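Local coordinates for protein CaaX farnesyltransferase beta subunit Ram1 (Aspergillus fumigatus, PDB 4L9P) that probably transfers, with its alpha subunit, a farnesyl group from farnesyl diphosphate to the cysteine fourth from a protein's C-terminus, using zinc and binding the peptide substrate, at residues Gly239-Cys244 with Tyr255-Val260; Thr297-Ile302 with Gly307-Gly312; Cys317-Leu322 with Arg334-Ala339. All coordinates share one frame; numbering follows the deposited sequence.

Contact 1 of 3, residues Gly239-Cys244 with Tyr255-Val260. With FII ([(3,7,11-trimethyl-dodeca-2,6,10-trienyloxycarbamoyl)-methyl]-phosphonic acid), chain Q.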
loop_
_atom_site.group_PDB
_atom_site.type_symbol
_atom_site.label_atom_id
_atom_site.label_comp_id
_atom_site.label_asym_id
_atom_site.label_seq_id
_atom_site.Cartn_x
_atom_site.Cartn_y
_atom_site.Cartn_z
ATOM N N GLY B 239 6.044 11.879 14.140
ATOM C CA GLY B 239 5.369 12.552 13.047
ATOM C C GLY B 239 4.265 11.769 12.346
ATOM O O GLY B 239 3.401 12.334 11.691
ATOM N N GLY B 240 4.310 10.447 12.509
ATOM C CA GLY B 240 3.284 9.577 11.946
ATOM C C GLY B 240 2.053 9.448 12.813
ATOM O O GLY B 240 1.853 10.174 13.834
ATOM N N PHE B 241 1.218 8.457 12.458
ATOM C CA PHE B 241 -0.063 8.222 13.132
ATOM C C PHE B 241 -0.228 6.726 13.347
ATOM O O PHE B 241 0.046 5.903 12.451
ATOM C CB PHE B 241 -1.231 8.656 12.222
ATOM C CG PHE B 241 -1.352 10.127 12.075
ATOM C CD1 PHE B 241 -0.565 10.828 11.149
ATOM C CD2 PHE B 241 -2.241 10.805 12.898
ATOM C CE1 PHE B 241 -0.716 12.245 11.043
ATOM C CE2 PHE B 241 -2.363 12.234 12.820
ATOM C CZ PHE B 241 -1.599 12.941 11.897
ATOM N N THR B 242 -0.712 6.354 14.527
ATOM C CA THR B 242 -1.230 5.000 14.699
ATOM C C THR B 242 -2.592 4.875 14.076
ATOM O O THR B 242 -3.246 5.888 13.785
ATOM C CB THR B 242 -1.317 4.650 16.227
ATOM O OG1 THR B 242 -1.991 5.716 16.942
ATOM C CG2 THR B 242 0.098 4.459 16.811
ATOM N N VAL B 243 -3.034 3.632 13.841
ATOM C CA VAL B 243 -4.307 3.441 13.152
ATOM C C VAL B 243 -5.481 3.442 14.125
ATOM O O VAL B 243 -6.643 3.628 13.732
ATOM C CB VAL B 243 -4.315 2.149 12.304
ATOM C CG1 VAL B 243 -3.221 2.288 11.175
ATOM C CG2 VAL B 243 -4.029 0.886 13.184
ATOM N N CYS B 244 -5.174 3.260 15.404
ATOM C CA CYS B 244 -6.180 3.321 16.454
ATOM C C CYS B 244 -5.401 3.479 17.745
ATOM O O CYS B 244 -4.140 3.301 17.751
ATOM C CB CYS B 244 -7.086 2.057 16.483
ATOM S SG CYS B 244 -6.267 0.534 16.837
ATOM N N TYR B 255 -1.960 8.303 5.870
ATOM C CA TYR B 255 -2.792 8.637 4.720
ATOM C C TYR B 255 -4.277 8.664 5.095
ATOM O O TYR B 255 -5.017 9.631 4.756
ATOM C CB TYR B 255 -2.557 7.572 3.631
ATOM C CG TYR B 255 -3.570 7.616 2.532
ATOM C CD1 TYR B 255 -3.601 8.658 1.592
ATOM C CD2 TYR B 255 -4.511 6.598 2.436
ATOM C CE1 TYR B 255 -4.592 8.689 0.615
ATOM C CE2 TYR B 255 -5.484 6.607 1.471
ATOM C CZ TYR B 255 -5.538 7.664 0.557
ATOM O OH TYR B 255 -6.555 7.673 -0.387
ATOM N N CYS B 256 -4.775 7.638 5.807
ATOM C CA CYS B 256 -6.199 7.639 6.139
ATOM C C CYS B 256 -6.571 8.787 7.084
ATOM O O CYS B 256 -7.621 9.417 6.880
ATOM C CB CYS B 256 -6.593 6.324 6.802
ATOM S SG CYS B 256 -6.521 4.868 5.694
ATOM N N ALA B 257 -5.716 9.069 8.084
ATOM C CA ALA B 257 -6.018 10.170 8.984
ATOM C C ALA B 257 -6.062 11.486 8.222
ATOM O O ALA B 257 -6.947 12.338 8.466
ATOM C CB ALA B 257 -4.958 10.247 10.097
ATOM N N MET B 258 -5.089 11.700 7.335
ATOM C CA MET B 258 -5.049 12.996 6.645
ATOM C C MET B 258 -6.125 13.170 5.593
ATOM O O MET B 258 -6.578 14.301 5.378
ATOM C CB MET B 258 -3.670 13.256 6.073
ATOM C CG MET B 258 -2.636 13.475 7.193
ATOM S SD MET B 258 -3.091 14.749 8.500
ATOM C CE MET B 258 -3.481 16.164 7.514
ATOM N N VAL B 259 -6.579 12.093 4.982
ATOM C CA VAL B 259 -7.735 12.208 4.076
ATOM C C VAL B 259 -8.967 12.554 4.872
ATOM O O VAL B 259 -9.749 13.424 4.436
ATOM C CB VAL B 259 -7.944 10.886 3.319
ATOM C CG1 VAL B 259 -9.360 10.835 2.723
ATOM C CG2 VAL B 259 -6.891 10.771 2.217
ATOM N N VAL B 260 -9.218 11.891 6.010
ATOM C CA VAL B 260 -10.375 12.281 6.847
ATOM C C VAL B 260 -10.260 13.749 7.287
ATOM O O VAL B 260 -11.238 14.515 7.221
ATOM C CB VAL B 260 -10.470 11.396 8.057
ATOM C CG1 VAL B 260 -11.509 11.894 9.105
ATOM C CG2 VAL B 260 -10.838 9.943 7.591
HETATM C C1 FII Q . -5.578 2.923 2.599
HETATM C C2 FII Q . -5.087 1.534 2.909
HETATM C C6 FII Q . -5.661 0.913 4.112
HETATM C C10 FII Q . -3.842 1.082 2.264
HETATM C C11 FII Q . -3.175 -0.262 2.551
HETATM C C12 FII Q . -3.576 -1.232 1.400
HETATM C C15 FII Q . -2.710 -2.471 1.196
HETATM C C18 FII Q . -3.061 -3.454 0.085
HETATM C C22 FII Q . -1.863 -2.863 2.364
HETATM C C23 FII Q . -0.748 -3.844 2.032
HETATM C C24 FII Q . -0.112 -4.392 3.253
HETATM C C27 FII Q . 0.638 -5.647 2.937
HETATM C C30 FII Q . 2.090 -5.443 2.541
HETATM C C34 FII Q . 0.160 -6.851 3.655
HETATM C C35 FII Q . 0.947 -8.145 3.692
HETATM O O36 FII Q . 0.267 -9.173 2.995
HETATM N N42 FII Q . -0.055 -8.898 1.694
HETATM C C43 FII Q . 0.831 -9.496 0.786
HETATM O O44 FII Q . 1.833 -10.157 1.098
HETATM C C45 FII Q . 0.433 -9.269 -0.665
HETATM P P46 FII Q . 1.880 -9.142 -1.839
HETATM O O49 FII Q . 2.841 -8.210 -1.200
HETATM O O50 FII Q . 2.389 -10.526 -2.097
HETATM O O51 FII Q . 1.214 -8.536 -3.092
#
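Phe241 lays one face of its ring against Ala257 and turns its far end toward Met258, joining a loop of the alpha-alpha toroid to helix 251-263, into which that loop leads. The loop residue belongs to a Gly-Gly-Phe sequence, familiar from the repeats of prenyltransferase beta subunits. Along the helix, Tyr255 comes first and faces away from the loop. With CG anti to the backbone N (chi1 167°), its ring stands beside the bound isoprenoid analogue, whose terminal methyl FII C1 lies near the ring plane, 3.8 Å from Tyr255 CD2. Hydrogen bonds with Ile497 O and Tyr204 OH anchor the hydroxyl and hold the ring's orientation. Cys256 also looks into the pocket: its SG is 3.8 Å from the same FII C1, and a small, weakly polar thiol suits the hydrocarbon end of the ligand. Ala257 points at the loop. Its methyl sits over the Phe241 face in a CH-pi contact, CB being 4.2 Å from the ring centroid and 19° off the normal; so short a side chain lets the aromatic ring approach the helix closely. Leu234 of helix 224-234 touches Phe241 as well, so the ring is packed between neighbouring helices. Met258 follows; its bend at chi2 (-51°) sets SD beside the far end of the Phe241 ring, and the two side chains cross at about a right angle. The resulting Met-aromatic contact is oblique, with Met258 SD 5.0 Å from the ring centroid and 4.1 Å from Phe241 CZ.

Contact 2 of 3, residues Thr297-Ile302 with Gly307-Gly312. With FII ([(3,7,11-trimethyl-dodeca-2,6,10-trienyloxycarbamoyl)-methyl]-phosphonic acid), chain Q.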
loop_
_atom_site.group_PDB
_atom_site.type_symbol
_atom_site.label_atom_id
_atom_site.label_comp_id
_atom_site.label_asym_id
_atom_site.label_seq_id
_atom_site.Cartn_x
_atom_site.Cartn_y
_atom_site.Cartn_z
ATOM N N THR B 297 12.956 3.384 0.911
ATOM C CA THR B 297 13.960 2.384 1.099
ATOM C C THR B 297 15.055 2.509 0.056
ATOM O O THR B 297 14.941 3.269 -0.925
ATOM C CB THR B 297 13.409 0.948 1.015
ATOM O OG1 THR B 297 13.275 0.512 -0.348
ATOM C CG2 THR B 297 12.039 0.841 1.690
ATOM N N TYR B 298 16.105 1.728 0.256
ATOM C CA TYR B 298 17.228 1.708 -0.708
ATOM C C TYR B 298 16.745 1.313 -2.128
ATOM O O TYR B 298 17.489 1.568 -3.103
ATOM C CB TYR B 298 18.373 0.771 -0.249
ATOM C CG TYR B 298 17.929 -0.700 -0.314
ATOM C CD1 TYR B 298 17.200 -1.299 0.764
ATOM C CD2 TYR B 298 18.214 -1.488 -1.473
ATOM C CE1 TYR B 298 16.755 -2.583 0.649
ATOM C CE2 TYR B 298 17.801 -2.805 -1.566
ATOM C CZ TYR B 298 17.035 -3.336 -0.513
ATOM O OH TYR B 298 16.595 -4.648 -0.570
ATOM N N GLU B 299 15.595 0.605 -2.231
ATOM C CA GLU B 299 15.130 0.236 -3.557
ATOM C C GLU B 299 14.481 1.405 -4.301
ATOM O O GLU B 299 14.332 1.317 -5.534
ATOM C CB GLU B 299 14.024 -0.823 -3.467
ATOM C CG GLU B 299 14.500 -2.168 -2.957
ATOM C CD GLU B 299 13.362 -3.174 -3.206
ATOM O OE1 GLU B 299 13.181 -3.587 -4.372
ATOM O OE2 GLU B 299 12.645 -3.557 -2.240
ATOM N N GLY B 300 14.114 2.464 -3.581
ATOM C CA GLY B 300 13.472 3.648 -4.172
ATOM C C GLY B 300 12.005 3.706 -3.788
ATOM O O GLY B 300 11.436 4.792 -3.738
ATOM N N GLY B 301 11.357 2.545 -3.565
ATOM C CA GLY B 301 9.985 2.510 -3.133
ATOM C C GLY B 301 9.837 2.911 -1.689
ATOM O O GLY B 301 10.829 3.312 -1.040
ATOM N N ILE B 302 8.656 2.720 -1.136
ATOM C CA ILE B 302 8.302 3.258 0.186
ATOM C C ILE B 302 7.669 2.117 0.952
ATOM O O ILE B 302 6.785 1.401 0.411
ATOM C CB ILE B 302 7.346 4.448 0.012
ATOM C CG1 ILE B 302 8.073 5.559 -0.764
ATOM C CG2 ILE B 302 6.912 4.946 1.432
ATOM C CD1 ILE B 302 7.069 6.602 -1.402
ATOM N N GLY B 307 12.337 1.144 7.481
ATOM C CA GLY B 307 13.131 -0.080 7.384
ATOM C C GLY B 307 12.403 -1.280 6.833
ATOM O O GLY B 307 13.072 -2.280 6.539
ATOM N N SER B 308 11.067 -1.236 6.748
ATOM C CA SER B 308 10.373 -2.374 6.136
ATOM C C SER B 308 10.560 -2.388 4.618
ATOM O O SER B 308 11.263 -1.523 4.054
ATOM C CB SER B 308 8.906 -2.339 6.558
ATOM O OG SER B 308 8.800 -2.774 7.931
ATOM N N GLU B 309 9.950 -3.360 3.948
ATOM C CA GLU B 309 10.225 -3.537 2.519
ATOM C C GLU B 309 9.358 -2.602 1.663
ATOM O O GLU B 309 8.153 -2.366 1.929
ATOM C CB GLU B 309 9.915 -4.994 2.194
ATOM C CG GLU B 309 10.150 -5.368 0.710
ATOM C CD GLU B 309 9.809 -6.848 0.473
ATOM O OE1 GLU B 309 9.192 -7.520 1.356
ATOM O OE2 GLU B 309 10.120 -7.335 -0.626
ATOM N N ALA B 310 10.002 -2.032 0.623
ATOM C CA ALA B 310 9.212 -1.151 -0.282
ATOM C C ALA B 310 7.997 -1.873 -0.830
ATOM O O ALA B 310 8.122 -3.043 -1.294
ATOM C CB ALA B 310 10.099 -0.693 -1.440
ATOM N N HIS B 311 6.830 -1.210 -0.839
ATOM C CA HIS B 311 5.619 -1.898 -1.299
ATOM C C HIS B 311 4.711 -0.880 -1.960
ATOM O O HIS B 311 4.479 0.204 -1.435
ATOM C CB HIS B 311 4.893 -2.533 -0.086
ATOM C CG HIS B 311 3.889 -3.559 -0.488
ATOM N ND1 HIS B 311 2.664 -3.219 -1.053
ATOM C CD2 HIS B 311 3.938 -4.900 -0.448
ATOM C CE1 HIS B 311 2.022 -4.343 -1.365
ATOM N NE2 HIS B 311 2.782 -5.379 -0.996
ATOM N N GLY B 312 4.086 -1.264 -3.073
ATOM C CA GLY B 312 3.216 -0.325 -3.812
ATOM C C GLY B 312 2.061 0.188 -2.966
ATOM O O GLY B 312 1.667 1.358 -3.162
HETATM C C1 FII Q . -5.578 2.923 2.599
HETATM C C2 FII Q . -5.087 1.534 2.909
HETATM C C6 FII Q . -5.661 0.913 4.112
HETATM C C10 FII Q . -3.842 1.082 2.264
HETATM C C11 FII Q . -3.175 -0.262 2.551
HETATM C C12 FII Q . -3.576 -1.232 1.400
HETATM C C15 FII Q . -2.710 -2.471 1.196
HETATM C C18 FII Q . -3.061 -3.454 0.085
HETATM C C22 FII Q . -1.863 -2.863 2.364
HETATM C C23 FII Q . -0.748 -3.844 2.032
HETATM C C24 FII Q . -0.112 -4.392 3.253
HETATM C C27 FII Q . 0.638 -5.647 2.937
HETATM C C30 FII Q . 2.090 -5.443 2.541
HETATM C C34 FII Q . 0.160 -6.851 3.655
HETATM C C35 FII Q . 0.947 -8.145 3.692
HETATM O O36 FII Q . 0.267 -9.173 2.995
HETATM N N42 FII Q . -0.055 -8.898 1.694
HETATM C C43 FII Q . 0.831 -9.496 0.786
HETATM O O44 FII Q . 1.833 -10.157 1.098
HETATM C C45 FII Q . 0.433 -9.269 -0.665
HETATM P P46 FII Q . 1.880 -9.142 -1.839
HETATM O O49 FII Q . 2.841 -8.210 -1.200
HETATM O O50 FII Q . 2.389 -10.526 -2.097
HETATM O O51 FII Q . 1.214 -8.536 -3.092
HETATM O O HOH W 1 12.790 -2.275 0.108
HETATM O O HOH W 2 9.954 -3.853 -3.318
#
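The loop preceding helix 312-323 doubles back on itself in the active-site wall of the toroid, where a type I turn, Thr297 to Gly300, packs against Ala310. Thr297 OG1 closes an ST turn by accepting from Glu299 N, and touches Ala310 CB at 3.6 Å. Gly301, with no side chain, leaves the space that the Ala310 methyl fills, Gly301 C being 3.6 Å from Ala310 CB. One water accepts from Thr297 OG1 and Ala310 N and donates to Glu299 OE2 at 2.7 Å; a second water links the same carboxylate oxygen to Ala310 O. Glu299 also reaches Thr360, while Glu309 forms a salt bridge with Arg359 and bonds to Ser198 of the alpha subunit. The two carboxylates come within 4.8 Å (Glu299 OE2 to Glu309 OE2), and Asn197 of the alpha subunit donates to both, which would ease their mutual repulsion. The direct hydrogen bond between the two arms of the loop is His311 N to Ile302 O, 2.9 Å and nearly straight at 168°. His311 caps the helix through ND1, which is bonded to Ala313 N. That leaves the opposite ring nitrogen for the ligand: NE2 of His311 donates to phosphonate oxygen FII O49 at 2.8 Å, while FII C30 lies over the ring face.

Contact 3 of 3, residues Cys317-Leu322 with Arg334-Ala339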
loop_
_atom_site.group_PDB
_atom_site.type_symbol
_atom_site.label_atom_id
_atom_site.label_comp_id
_atom_site.label_asym_id
_atom_site.label_seq_id
_atom_site.Cartn_x
_atom_site.Cartn_y
_atom_site.Cartn_z
ATOM N N CYS B 317 0.026 5.244 -0.305
ATOM C CA CYS B 317 -0.362 6.020 0.893
ATOM C C CYS B 317 0.577 7.206 1.147
ATOM O O CYS B 317 0.130 8.307 1.483
ATOM C CB CYS B 317 -0.296 5.086 2.126
ATOM S SG CYS B 317 -1.627 3.841 2.169
ATOM N N ALA B 318 1.883 6.968 1.047
ATOM C CA ALA B 318 2.860 8.023 1.315
ATOM C C ALA B 318 2.811 9.145 0.275
ATOM O O ALA B 318 2.858 10.313 0.649
ATOM C CB ALA B 318 4.295 7.448 1.399
ATOM N N LEU B 319 2.757 8.781 -1.011
ATOM C CA LEU B 319 2.782 9.823 -2.053
ATOM C C LEU B 319 1.471 10.604 -2.030
ATOM O O LEU B 319 1.490 11.837 -2.172
ATOM C CB LEU B 319 2.958 9.186 -3.425
ATOM C CG LEU B 319 4.372 8.596 -3.640
ATOM C CD1 LEU B 319 4.396 7.701 -4.889
ATOM C CD2 LEU B 319 5.426 9.748 -3.708
ATOM N N ALA B 320 0.333 9.921 -1.835
ATOM C CA ALA B 320 -0.935 10.632 -1.774
ATOM C C ALA B 320 -0.932 11.541 -0.537
ATOM O O ALA B 320 -1.387 12.686 -0.598
ATOM C CB ALA B 320 -2.131 9.624 -1.700
ATOM N N CYS B 321 -0.421 11.047 0.606
ATOM C CA CYS B 321 -0.357 11.902 1.796
ATOM C C CYS B 321 0.546 13.118 1.532
ATOM O O CYS B 321 0.184 14.236 1.941
ATOM C CB CYS B 321 0.181 11.059 2.983
ATOM S SG CYS B 321 -0.069 11.912 4.547
ATOM N N LEU B 322 1.700 12.931 0.858
ATOM C CA LEU B 322 2.580 14.098 0.558
ATOM C C LEU B 322 1.831 15.124 -0.288
ATOM O O LEU B 322 1.967 16.332 -0.051
ATOM C CB LEU B 322 3.846 13.672 -0.205
ATOM C CG LEU B 322 4.890 13.002 0.687
ATOM C CD1 LEU B 322 6.013 12.516 -0.225
ATOM C CD2 LEU B 322 5.470 13.917 1.774
ATOM N N ARG B 334 11.133 17.037 -2.641
ATOM C CA ARG B 334 11.820 17.461 -1.443
ATOM C C ARG B 334 11.980 16.274 -0.507
ATOM O O ARG B 334 13.055 16.127 0.124
ATOM C CB ARG B 334 11.024 18.533 -0.754
ATOM C CG ARG B 334 11.669 18.921 0.603
ATOM C CD ARG B 334 11.128 20.209 1.196
ATOM N NE ARG B 334 11.774 20.441 2.502
ATOM C CZ ARG B 334 11.436 21.413 3.341
ATOM N NH1 ARG B 334 10.454 22.239 3.004
ATOM N NH2 ARG B 334 12.058 21.548 4.527
ATOM N N TYR B 335 10.945 15.420 -0.377
ATOM C CA TYR B 335 10.960 14.387 0.672
ATOM C C TYR B 335 11.282 12.986 0.134
ATOM O O TYR B 335 11.570 12.091 0.931
ATOM C CB TYR B 335 9.620 14.401 1.455
ATOM C CG TYR B 335 9.491 15.682 2.252
ATOM C CD1 TYR B 335 10.221 15.886 3.430
ATOM C CD2 TYR B 335 8.684 16.728 1.782
ATOM C CE1 TYR B 335 10.144 17.104 4.109
ATOM C CE2 TYR B 335 8.568 17.947 2.463
ATOM C CZ TYR B 335 9.309 18.107 3.620
ATOM O OH TYR B 335 9.224 19.295 4.311
ATOM N N MET B 336 11.207 12.779 -1.176
ATOM C CA MET B 336 11.572 11.503 -1.756
ATOM C C MET B 336 12.663 11.699 -2.775
ATOM O O MET B 336 12.707 12.723 -3.477
ATOM C CB MET B 336 10.351 10.885 -2.495
ATOM C CG MET B 336 9.194 10.607 -1.528
ATOM S SD MET B 336 9.678 9.195 -0.418
ATOM C CE MET B 336 8.372 9.340 0.796
ATOM N N ASN B 337 13.537 10.697 -2.875
ATOM C CA ASN B 337 14.519 10.644 -3.952
ATOM C C ASN B 337 13.769 10.131 -5.200
ATOM O O ASN B 337 13.498 8.935 -5.309
ATOM C CB ASN B 337 15.675 9.702 -3.581
ATOM C CG ASN B 337 16.758 9.720 -4.639
ATOM O OD1 ASN B 337 16.576 10.327 -5.664
ATOM N ND2 ASN B 337 17.886 9.066 -4.386
ATOM N N ILE B 338 13.411 11.017 -6.129
ATOM C CA ILE B 338 12.668 10.600 -7.304
ATOM C C ILE B 338 13.532 9.726 -8.225
ATOM O O ILE B 338 13.002 8.850 -8.917
ATOM C CB ILE B 338 11.988 11.825 -8.017
ATOM C CG1 ILE B 338 10.895 12.371 -7.087
ATOM C CG2 ILE B 338 11.346 11.395 -9.322
ATOM C CD1 ILE B 338 10.236 13.657 -7.524
ATOM N N ALA B 339 14.856 9.906 -8.194
ATOM C CA ALA B 339 15.744 9.085 -9.032
ATOM C C ALA B 339 15.716 7.607 -8.772
ATOM O O ALA B 339 16.022 6.811 -9.669
ATOM C CB ALA B 339 17.219 9.570 -8.845
#
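Leu322 uses both of its branches within the alpha-alpha toroid, joining helix 312-323 to the connection between helices 328-335 and 338-346. The leucine has CG anti to the carbonyl carbon (chi1 -76°), a rotamer that suits a helix and sends the isobutyl fork out toward Tyr335 and Met336. One prong, Leu322 CD1, rests on Met336 CG at 3.9 Å; the other, CD2, meets Tyr335 CB at 4.2 Å and approaches the tyrosine ring obliquely. Met336 is the first residue to leave helical angles after helix 328-335, so its side chain starts from the turn between helices. A bend at chi2 (-70°) brings its terminal methyl back, and Met336 CE lies 4.1 Å from Leu322 CD1. The flexible thioether can thus mould itself to the leucine, and a turn earlier Leu319 adds its own CD2, 4.4 Å from Met336 CG. Ile302 packs on both Leu319 and Met336, extending this apolar layer, while Lys230 of the alpha subunit bonds to Tyr335 O. Beyond the methionine the chain enters helix 338-346 with Asn337 as N-cap: its amide oxygen OD1 accepts from Ala339 N at 3.1 Å, a weak bond with an angle of 129°.

The three contacts follow one another along the chain within the alpha-alpha toroid, each closing before the next opens. Helix 312-323 ties them together: the loop of contact 2 runs into its N-terminus, contact 3 uses its C-terminal half, and helix 251-263 of contact 1 packs beside it, Tyr255 CE1 meeting Ala320 CB at 3.5 Å. Contacts 2 and 3, with centres about 12 Å apart, touch through Ile302. Contacts 1 and 2 do not touch, their centres being about 19 Å apart, yet both reach the same isoprenoid analogue: contact 1 at the hydrocarbon end, contact 2 at the phosphonate, with the His311 side chain about 8 Å from the zinc ion.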